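Heme oxygenase (Chlamydomonas reinhardtii, PDB 4RAJ) probably cleaves heme with molecular oxygen to give biliverdin, carbon monoxide and free iron, and is captured here with no heme bound. Local coordinates at residues L57-Y62 / N222-A227; Y61-A66 / K123-H128; Y145-A150 / L215-H220. One frame throughout, in Å; residues are numbered along the deposited sequence.

Interaction 1 (L57-Y62 / N222-A227); sequences LGCFYY and NAIIKA
Ile224 packs its CG2 methyl against both Cys59 and Phe60, and the closest touch of the contact is Cys59 CB to Ile224 CG2 at 3.8 Å. That methyl stands anti to the backbone N of Ile224, which aims it at helix 50-76 while the CG1 branch, beside the backbone N (chi1 -66°), leads off toward Tyr125. Phe60 brings the far end of its ring: CE2 lies 4.1 Å from Ile224 CG2, and CZ lies 4.0 Å from Ile225 CG1, which sits at the ring edge near its plane. No hydrogen bond crosses between the segments. Heme oxygenases are all-helical, and here segments of two long helices of that fold run roughly antiparallel, 146° between their directions, with axes 10.6 Å apart. At this spacing the contact is made by side chains alone; the nearest CA atoms, those of Cys59 and Ile224, are 7.4 Å apart. Phe60 and Ile225 also line the pocket that holds a polyether, probably from the crystallisation liquor. Cutting Phe60 back to an alanine is likely to leave a gap beside Ile224 CG2 and Ile225 CG1 and to take away part of the pocket wall. Away from this core the contact thins out: Lys226 and Ala227 are exposed and do not touch 57-62.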
loop_
_atom_site.group_PDB
_atom_site.type_symbol
_atom_site.label_atom_id
_atom_site.label_comp_id
_atom_site.label_asym_id
_atom_site.label_seq_id
_atom_site.Cartn_x
_atom_site.Cartn_y
_atom_site.Cartn_z
ATOM N N LEU A 57 10.943 -0.644 4.210
ATOM C CA LEU A 57 10.110 0.330 3.481
ATOM C C LEU A 57 10.279 0.187 1.978
ATOM O O LEU A 57 9.318 0.328 1.210
ATOM C CB LEU A 57 10.457 1.776 3.871
ATOM C CG LEU A 57 9.925 2.437 5.139
ATOM C CD1 LEU A 57 10.296 3.909 5.121
ATOM C CD2 LEU A 57 8.430 2.296 5.269
ATOM N N GLY A 58 11.514 -0.069 1.559
ATOM C CA GLY A 58 11.830 -0.245 0.152
ATOM C C GLY A 58 11.017 -1.333 -0.543
ATOM O O GLY A 58 10.697 -1.186 -1.708
ATOM N N CYS A 59 10.676 -2.408 0.166
ATOM C CA CYS A 59 9.806 -3.441 -0.395
ATOM C C CYS A 59 8.503 -2.832 -0.842
ATOM O O CYS A 59 8.003 -3.094 -1.930
ATOM C CB CYS A 59 9.519 -4.544 0.623
ATOM S SG CYS A 59 10.983 -5.461 1.052
ATOM N N PHE A 60 7.946 -2.001 0.015
ATOM C CA PHE A 60 6.653 -1.437 -0.286
ATOM C C PHE A 60 6.737 -0.188 -1.152
ATOM O O PHE A 60 5.745 0.207 -1.781
ATOM C CB PHE A 60 5.911 -1.224 1.030
ATOM C CG PHE A 60 5.457 -2.521 1.598
ATOM C CD1 PHE A 60 4.244 -3.063 1.203
ATOM C CD2 PHE A 60 6.299 -3.279 2.391
ATOM C CE1 PHE A 60 3.843 -4.310 1.667
ATOM C CE2 PHE A 60 5.905 -4.535 2.854
ATOM C CZ PHE A 60 4.676 -5.043 2.489
ATOM N N TYR A 61 7.922 0.402 -1.233
ATOM C CA TYR A 61 8.174 1.397 -2.264
ATOM C C TYR A 61 7.855 0.752 -3.616
ATOM O O TYR A 61 7.076 1.297 -4.411
ATOM C CB TYR A 61 9.624 1.898 -2.198
ATOM C CG TYR A 61 10.092 2.573 -3.464
ATOM C CD1 TYR A 61 9.486 3.738 -3.924
ATOM C CD2 TYR A 61 11.145 2.043 -4.204
ATOM C CE1 TYR A 61 9.924 4.367 -5.101
ATOM C CE2 TYR A 61 11.579 2.655 -5.375
ATOM C CZ TYR A 61 10.971 3.814 -5.815
ATOM O OH TYR A 61 11.411 4.408 -6.987
ATOM N N TYR A 62 8.411 -0.434 -3.852
ATOM C CA TYR A 62 8.158 -1.132 -5.110
ATOM C C TYR A 62 6.711 -1.568 -5.267
ATOM O O TYR A 62 6.187 -1.559 -6.385
ATOM C CB TYR A 62 9.073 -2.353 -5.245
ATOM C CG TYR A 62 10.519 -1.942 -5.478
ATOM C CD1 TYR A 62 10.862 -1.127 -6.554
ATOM C CD2 TYR A 62 11.532 -2.367 -4.625
ATOM C CE1 TYR A 62 12.185 -0.748 -6.771
ATOM C CE2 TYR A 62 12.858 -1.997 -4.835
ATOM C CZ TYR A 62 13.175 -1.192 -5.910
ATOM O OH TYR A 62 14.495 -0.826 -6.106
ATOM N N ASN A 222 1.756 -10.246 3.118
ATOM C CA ASN A 222 2.313 -11.138 4.141
ATOM C C ASN A 222 3.518 -11.908 3.605
ATOM O O ASN A 222 4.516 -12.080 4.299
ATOM C CB ASN A 222 1.233 -12.090 4.653
ATOM C CG ASN A 222 0.219 -11.383 5.529
ATOM O OD1 ASN A 222 0.349 -10.183 5.804
ATOM N ND2 ASN A 222 -0.803 -12.111 5.963
ATOM N N ALA A 223 3.424 -12.326 2.347
ATOM C CA ALA A 223 4.502 -13.045 1.681
ATOM C C ALA A 223 5.745 -12.178 1.566
ATOM O O ALA A 223 6.863 -12.641 1.785
ATOM C CB ALA A 223 4.046 -13.505 0.300
ATOM N N ILE A 224 5.540 -10.916 1.215
ATOM C CA ILE A 224 6.637 -9.959 1.052
ATOM C C ILE A 224 7.312 -9.673 2.400
ATOM O O ILE A 224 8.544 -9.646 2.511
ATOM C CB ILE A 224 6.118 -8.676 0.401
ATOM C CG1 ILE A 224 5.674 -8.987 -1.038
ATOM C CG2 ILE A 224 7.166 -7.576 0.407
ATOM C CD1 ILE A 224 4.886 -7.867 -1.713
ATOM N N ILE A 225 6.494 -9.488 3.426
ATOM C CA ILE A 225 7.002 -9.289 4.780
ATOM C C ILE A 225 7.822 -10.486 5.273
ATOM O O ILE A 225 8.909 -10.330 5.839
ATOM C CB ILE A 225 5.843 -9.023 5.749
ATOM C CG1 ILE A 225 5.218 -7.662 5.440
ATOM C CG2 ILE A 225 6.331 -9.027 7.185
ATOM C CD1 ILE A 225 3.860 -7.473 6.050
ATOM N N LYS A 226 7.311 -11.689 5.041
ATOM C CA LYS A 226 7.986 -12.884 5.543
ATOM C C LYS A 226 9.279 -13.165 4.790
ATOM O O LYS A 226 10.211 -13.747 5.344
ATOM C CB LYS A 226 7.050 -14.093 5.466
ATOM C CG LYS A 226 6.029 -14.084 6.584
ATOM C CD LYS A 226 5.207 -15.356 6.616
ATOM C CE LYS A 226 4.295 -15.434 5.407
ATOM N NZ LYS A 226 3.210 -16.438 5.614
ATOM N N ALA A 227 9.347 -12.728 3.539
ATOM C CA ALA A 227 10.523 -12.980 2.711
ATOM C C ALA A 227 11.666 -12.015 3.029
ATOM O O ALA A 227 12.789 -12.205 2.568
ATOM C CB ALA A 227 10.154 -12.892 1.226
#

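Interaction 2 (Y61-A66 / K123-H128); sequences YYVFVA and KDYEAH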
loop_
_atom_site.group_PDB
_atom_site.type_symbol
_atom_site.label_atom_id
_atom_site.label_comp_id
_atom_site.label_asym_id
_atom_site.label_seq_id
_atom_site.Cartn_x
_atom_site.Cartn_y
_atom_site.Cartn_z
ATOM N N TYR A 61 7.922 0.402 -1.233
ATOM C CA TYR A 61 8.174 1.397 -2.264
ATOM C C TYR A 61 7.855 0.752 -3.616
ATOM O O TYR A 61 7.076 1.297 -4.411
ATOM C CB TYR A 61 9.624 1.898 -2.198
ATOM C CG TYR A 61 10.092 2.573 -3.464
ATOM C CD1 TYR A 61 9.486 3.738 -3.924
ATOM C CD2 TYR A 61 11.145 2.043 -4.204
ATOM C CE1 TYR A 61 9.924 4.367 -5.101
ATOM C CE2 TYR A 61 11.579 2.655 -5.375
ATOM C CZ TYR A 61 10.971 3.814 -5.815
ATOM O OH TYR A 61 11.411 4.408 -6.987
ATOM N N TYR A 62 8.411 -0.434 -3.852
ATOM C CA TYR A 62 8.158 -1.132 -5.110
ATOM C C TYR A 62 6.711 -1.568 -5.267
ATOM O O TYR A 62 6.187 -1.559 -6.385
ATOM C CB TYR A 62 9.073 -2.353 -5.245
ATOM C CG TYR A 62 10.519 -1.942 -5.478
ATOM C CD1 TYR A 62 10.862 -1.127 -6.554
ATOM C CD2 TYR A 62 11.532 -2.367 -4.625
ATOM C CE1 TYR A 62 12.185 -0.748 -6.771
ATOM C CE2 TYR A 62 12.858 -1.997 -4.835
ATOM C CZ TYR A 62 13.175 -1.192 -5.910
ATOM O OH TYR A 62 14.495 -0.826 -6.106
ATOM N N VAL A 63 6.070 -1.979 -4.174
ATOM C CA VAL A 63 4.645 -2.322 -4.260
ATOM C C VAL A 63 3.854 -1.112 -4.747
ATOM O O VAL A 63 3.073 -1.188 -5.712
ATOM C CB VAL A 63 4.069 -2.797 -2.911
ATOM C CG1 VAL A 63 2.527 -2.895 -2.991
ATOM C CG2 VAL A 63 4.695 -4.148 -2.501
ATOM N N PHE A 64 4.062 0.029 -4.108
ATOM C CA PHE A 64 3.310 1.202 -4.537
ATOM C C PHE A 64 3.730 1.728 -5.914
ATOM O O PHE A 64 2.886 2.236 -6.641
ATOM C CB PHE A 64 3.394 2.312 -3.475
ATOM C CG PHE A 64 2.494 2.046 -2.304
ATOM C CD1 PHE A 64 1.130 2.272 -2.402
ATOM C CD2 PHE A 64 2.992 1.507 -1.134
ATOM C CE1 PHE A 64 0.282 1.988 -1.330
ATOM C CE2 PHE A 64 2.149 1.218 -0.056
ATOM C CZ PHE A 64 0.798 1.461 -0.161
ATOM N N VAL A 65 5.002 1.614 -6.287
ATOM C CA VAL A 65 5.382 1.976 -7.659
ATOM C C VAL A 65 4.551 1.154 -8.655
ATOM O O VAL A 65 4.001 1.693 -9.619
ATOM C CB VAL A 65 6.887 1.742 -7.928
ATOM C CG1 VAL A 65 7.163 1.677 -9.420
ATOM C CG2 VAL A 65 7.722 2.843 -7.271
ATOM N N ALA A 66 4.432 -0.147 -8.382
ATOM C CA ALA A 66 3.760 -1.068 -9.298
ATOM C C ALA A 66 2.264 -0.763 -9.401
ATOM O O ALA A 66 1.720 -0.668 -10.502
ATOM C CB ALA A 66 3.971 -2.515 -8.849
ATOM N N LYS A 123 8.266 -9.797 -6.585
ATOM C CA LYS A 123 8.183 -9.887 -8.044
ATOM C C LYS A 123 6.843 -10.461 -8.493
ATOM O O LYS A 123 6.259 -10.004 -9.483
ATOM C CB LYS A 123 9.348 -10.723 -8.592
ATOM C CG LYS A 123 10.697 -10.021 -8.409
ATOM C CD LYS A 123 11.867 -10.765 -9.059
ATOM C CE LYS A 123 12.277 -11.985 -8.271
ATOM N NZ LYS A 123 13.473 -12.629 -8.887
ATOM N N ASP A 124 6.345 -11.446 -7.753
ATOM C CA ASP A 124 5.048 -12.039 -8.055
ATOM C C ASP A 124 3.915 -11.011 -7.929
ATOM O O ASP A 124 2.992 -10.995 -8.734
ATOM C CB ASP A 124 4.776 -13.245 -7.134
ATOM C CG ASP A 124 5.640 -14.470 -7.483
ATOM O OD1 ASP A 124 6.224 -14.520 -8.584
ATOM O OD2 ASP A 124 5.735 -15.386 -6.643
ATOM N N TYR A 125 3.973 -10.158 -6.909
ATOM C CA TYR A 125 2.930 -9.150 -6.731
ATOM C C TYR A 125 3.049 -8.092 -7.820
ATOM O O TYR A 125 2.040 -7.671 -8.395
ATOM C CB TYR A 125 3.025 -8.509 -5.333
ATOM C CG TYR A 125 1.803 -7.699 -4.907
ATOM C CD1 TYR A 125 0.577 -7.823 -5.560
ATOM C CD2 TYR A 125 1.890 -6.812 -3.846
ATOM C CE1 TYR A 125 -0.538 -7.071 -5.161
ATOM C CE2 TYR A 125 0.794 -6.059 -3.443
ATOM C CZ TYR A 125 -0.416 -6.191 -4.096
ATOM O OH TYR A 125 -1.484 -5.428 -3.664
ATOM N N GLU A 126 4.282 -7.669 -8.112
ATOM C CA GLU A 126 4.508 -6.719 -9.206
ATOM C C GLU A 126 3.916 -7.220 -10.527
ATOM O O GLU A 126 3.289 -6.462 -11.269
ATOM C CB GLU A 126 5.998 -6.462 -9.389
ATOM C CG GLU A 126 6.646 -5.624 -8.289
ATOM C CD GLU A 126 8.136 -5.480 -8.521
ATOM O OE1 GLU A 126 8.754 -6.464 -8.981
ATOM O OE2 GLU A 126 8.681 -4.386 -8.274
ATOM N N ALA A 127 4.126 -8.499 -10.808
ATOM C CA ALA A 127 3.630 -9.118 -12.033
ATOM C C ALA A 127 2.111 -9.165 -12.034
ATOM O O ALA A 127 1.467 -8.885 -13.052
ATOM C CB ALA A 127 4.209 -10.514 -12.185
ATOM N N HIS A 128 1.542 -9.494 -10.880
ATOM C CA HIS A 128 0.095 -9.579 -10.742
ATOM C C HIS A 128 -0.568 -8.224 -10.973
ATOM O O HIS A 128 -1.572 -8.127 -11.675
ATOM C CB HIS A 128 -0.284 -10.112 -9.362
ATOM C CG HIS A 128 -1.760 -10.259 -9.168
ATOM N ND1 HIS A 128 -2.524 -11.115 -9.931
ATOM C CD2 HIS A 128 -2.614 -9.651 -8.314
ATOM C CE1 HIS A 128 -3.787 -11.033 -9.548
ATOM N NE2 HIS A 128 -3.866 -10.156 -8.565
HETATM O O HOH W 1 7.767 -2.004 -8.754
#
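Helix segments 61-66 and 123-128 run nearly parallel, 12° between their directions and 9.5 Å between their axes, and come closest at Ala66 and Glu126, whose CA atoms are 5.7 Å apart. The small Ala66 permits this approach: its CB meets Glu126 CG at 4.1 Å. Beyond CG the glutamate chain is extended and reaches back toward Tyr62, placing OE2 3.7 Å from Tyr62 CB. Ring and carboxylate are turned steeply against each other, their planes 75° apart. A water ties this pair together, donating to the backbone O of Tyr62 at 2.9 Å and to Glu126 OE2 at 2.6 Å. The same carboxylate oxygen takes a salt bridge from Lys118, which also makes a cation-pi contact with the Tyr62 ring, so the glutamate charge is probably well balanced. The apolar half of the contact is Val63 against Tyr125. Val63 CG1, anti to the backbone N (chi1 170°), lies 3.6 Å from Tyr125 CE2, while CG2 reaches CD2 of the same ring at 4.1 Å. At the far end of its ring, the Tyr125 hydroxyl is hydrogen-bonded to His143, and the ring itself stacks on His220. Apolar packing on one side and a watered, charged margin on the other join two nearly parallel helix segments of the all-alpha heme oxygenase fold.

Interaction 3 (Y145-A150 / L215-H220); sequences YTQHLA and LAAFGH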
loop_
_atom_site.group_PDB
_atom_site.type_symbol
_atom_site.label_atom_id
_atom_site.label_comp_id
_atom_site.label_asym_id
_atom_site.label_seq_id
_atom_site.Cartn_x
_atom_site.Cartn_y
_atom_site.Cartn_z
ATOM N N TYR A 145 -7.990 -0.036 -2.155
ATOM C CA TYR A 145 -8.777 -0.085 -0.927
ATOM C C TYR A 145 -7.949 -0.657 0.220
ATOM O O TYR A 145 -7.944 -0.115 1.333
ATOM C CB TYR A 145 -10.069 -0.908 -1.130
ATOM C CG TYR A 145 -10.885 -1.043 0.137
ATOM C CD1 TYR A 145 -11.495 0.065 0.708
ATOM C CD2 TYR A 145 -11.060 -2.275 0.756
ATOM C CE1 TYR A 145 -12.244 -0.041 1.872
ATOM C CE2 TYR A 145 -11.817 -2.394 1.923
ATOM C CZ TYR A 145 -12.405 -1.268 2.474
ATOM O OH TYR A 145 -13.155 -1.360 3.629
ATOM N N THR A 146 -7.209 -1.720 -0.080
ATOM C CA THR A 146 -6.389 -2.423 0.893
ATOM C C THR A 146 -5.107 -1.688 1.281
ATOM O O THR A 146 -4.800 -1.552 2.463
ATOM C CB THR A 146 -5.977 -3.802 0.361
ATOM O OG1 THR A 146 -7.145 -4.513 -0.098
ATOM C CG2 THR A 146 -5.270 -4.611 1.444
ATOM N N GLN A 147 -4.367 -1.246 0.269
ATOM C CA GLN A 147 -3.022 -0.695 0.437
ATOM C C GLN A 147 -3.039 0.781 0.791
ATOM O O GLN A 147 -2.473 1.198 1.797
ATOM C CB GLN A 147 -2.205 -0.895 -0.846
ATOM C CG GLN A 147 -2.123 -2.366 -1.344
ATOM C CD GLN A 147 -1.191 -3.212 -0.510
ATOM O OE1 GLN A 147 -0.761 -2.801 0.565
ATOM N NE2 GLN A 147 -0.855 -4.409 -1.007
ATOM N N HIS A 148 -3.676 1.584 -0.047
ATOM C CA HIS A 148 -3.600 3.027 0.155
ATOM C C HIS A 148 -4.349 3.495 1.383
ATOM O O HIS A 148 -3.942 4.448 2.037
ATOM C CB HIS A 148 -4.126 3.754 -1.072
ATOM C CG HIS A 148 -3.194 3.700 -2.229
ATOM N ND1 HIS A 148 -3.202 2.667 -3.142
ATOM C CD2 HIS A 148 -2.216 4.550 -2.623
ATOM C CE1 HIS A 148 -2.271 2.888 -4.054
ATOM N NE2 HIS A 148 -1.656 4.020 -3.761
ATOM N N LEU A 149 -5.447 2.830 1.704
ATOM C CA LEU A 149 -6.270 3.304 2.807
ATOM C C LEU A 149 -5.648 2.905 4.149
ATOM O O LEU A 149 -5.799 3.610 5.148
ATOM C CB LEU A 149 -7.709 2.784 2.666
ATOM C CG LEU A 149 -8.662 3.754 1.941
ATOM C CD1 LEU A 149 -8.136 4.191 0.582
ATOM C CD2 LEU A 149 -10.063 3.171 1.796
ATOM N N ALA A 150 -4.902 1.808 4.162
ATOM C CA ALA A 150 -4.183 1.411 5.374
ATOM C C ALA A 150 -3.050 2.392 5.682
ATOM O O ALA A 150 -2.807 2.714 6.849
ATOM C CB ALA A 150 -3.650 -0.013 5.242
ATOM N N LEU A 215 -8.474 -9.801 -0.517
ATOM C CA LEU A 215 -7.797 -10.838 0.258
ATOM C C LEU A 215 -6.393 -11.088 -0.293
ATOM O O LEU A 215 -5.454 -11.350 0.461
ATOM C CB LEU A 215 -8.611 -12.142 0.241
ATOM C CG LEU A 215 -9.995 -12.061 0.873
ATOM C CD1 LEU A 215 -10.739 -13.383 0.652
ATOM C CD2 LEU A 215 -9.887 -11.733 2.358
ATOM N N ALA A 216 -6.258 -11.022 -1.618
ATOM C CA ALA A 216 -4.974 -11.309 -2.262
ATOM C C ALA A 216 -3.925 -10.276 -1.868
ATOM O O ALA A 216 -2.744 -10.604 -1.745
ATOM C CB ALA A 216 -5.115 -11.352 -3.786
ATOM N N ALA A 217 -4.356 -9.033 -1.674
ATOM C CA ALA A 217 -3.422 -7.977 -1.280
ATOM C C ALA A 217 -2.826 -8.284 0.087
ATOM O O ALA A 217 -1.623 -8.123 0.289
ATOM C CB ALA A 217 -4.112 -6.616 -1.283
ATOM N N PHE A 218 -3.653 -8.746 1.026
ATOM C CA PHE A 218 -3.126 -9.188 2.322
ATOM C C PHE A 218 -2.150 -10.342 2.127
ATOM O O PHE A 218 -1.073 -10.378 2.724
ATOM C CB PHE A 218 -4.247 -9.628 3.268
ATOM C CG PHE A 218 -4.990 -8.497 3.901
ATOM C CD1 PHE A 218 -4.536 -7.932 5.087
ATOM C CD2 PHE A 218 -6.153 -8.004 3.329
ATOM C CE1 PHE A 218 -5.224 -6.888 5.686
ATOM C CE2 PHE A 218 -6.844 -6.955 3.920
ATOM C CZ PHE A 218 -6.375 -6.395 5.097
ATOM N N GLY A 219 -2.543 -11.298 1.296
ATOM C CA GLY A 219 -1.713 -12.465 1.059
ATOM C C GLY A 219 -0.351 -12.101 0.495
ATOM O O GLY A 219 0.686 -12.613 0.956
ATOM N N HIS A 220 -0.352 -11.217 -0.502
ATOM C CA HIS A 220 0.890 -10.761 -1.110
ATOM C C HIS A 220 1.747 -10.016 -0.090
ATOM O O HIS A 220 2.960 -10.222 -0.012
ATOM C CB HIS A 220 0.598 -9.872 -2.317
ATOM C CG HIS A 220 0.200 -10.631 -3.546
ATOM N ND1 HIS A 220 1.091 -11.404 -4.262
ATOM C CD2 HIS A 220 -0.988 -10.727 -4.193
ATOM C CE1 HIS A 220 0.465 -11.952 -5.290
ATOM N NE2 HIS A 220 -0.796 -11.554 -5.274
#
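Thr146 of helix 140-151 packs on Ala217 and Phe218 of helix 204-227, a buried helix-helix crossing within the all-alpha heme oxygenase fold. The directions of the two segments differ by 67° and their axes pass 9.6 Å apart. Apolar contact comes first: Thr146 CG2 meets Ala217 CB at 3.6 Å, and the small alanine lets the helices approach until the CA atoms of these two residues are 6.7 Å apart. Next is a CH-pi contact, in which the same threonine methyl lies over one face of the Phe218 ring, 4.2 Å from its centroid and 28° off the ring normal. With chi1 at -51° the methyl stands anti to the backbone N and meets Ala217 and Phe218, while OG1, beside that N, is placed to bond His214 of the same helix 204-227. The polar groups are bonded to residues outside the two segments. Thr146 OG1 is held by His214 ND1 and by the backbone O of Ala142, and Gln147 NE2 by Asn221 OD1, which should restrict rotation of the amide. Thr146, Gln147 and Phe218 belong to the pocket occupied by the polyether, which lies about 3 Å from the Gln147 side chain at nearest atoms. The glutamine chain bends at chi2, bringing its amide beside the alanine, with NE2 3.9 Å from Ala217 CB.

Helix 50-76 supplies the first segments of interactions 1 and 2, which overlap at Tyr61 and Tyr62. Along the chain, interaction 2 closes first, when helix 120-135 returns to 61-66. Interaction 3 follows in series, opening on helix 140-151 and closing at 215-220 on helix 204-227. Further along that helix, 222-227 completes interaction 1, in whose long loop interaction 3 is nested. Ile224 CD1 joins interaction 1 to interaction 2, 3.8 Å from both Val63 CG2 and Tyr125 CD2. Tyr125 OH, in a probable hydrogen bond 2.9 Å from Gln147 NE2, links interactions 2 and 3. Helices 50-76, 120-135, 140-151 and 204-227 are thus tied together.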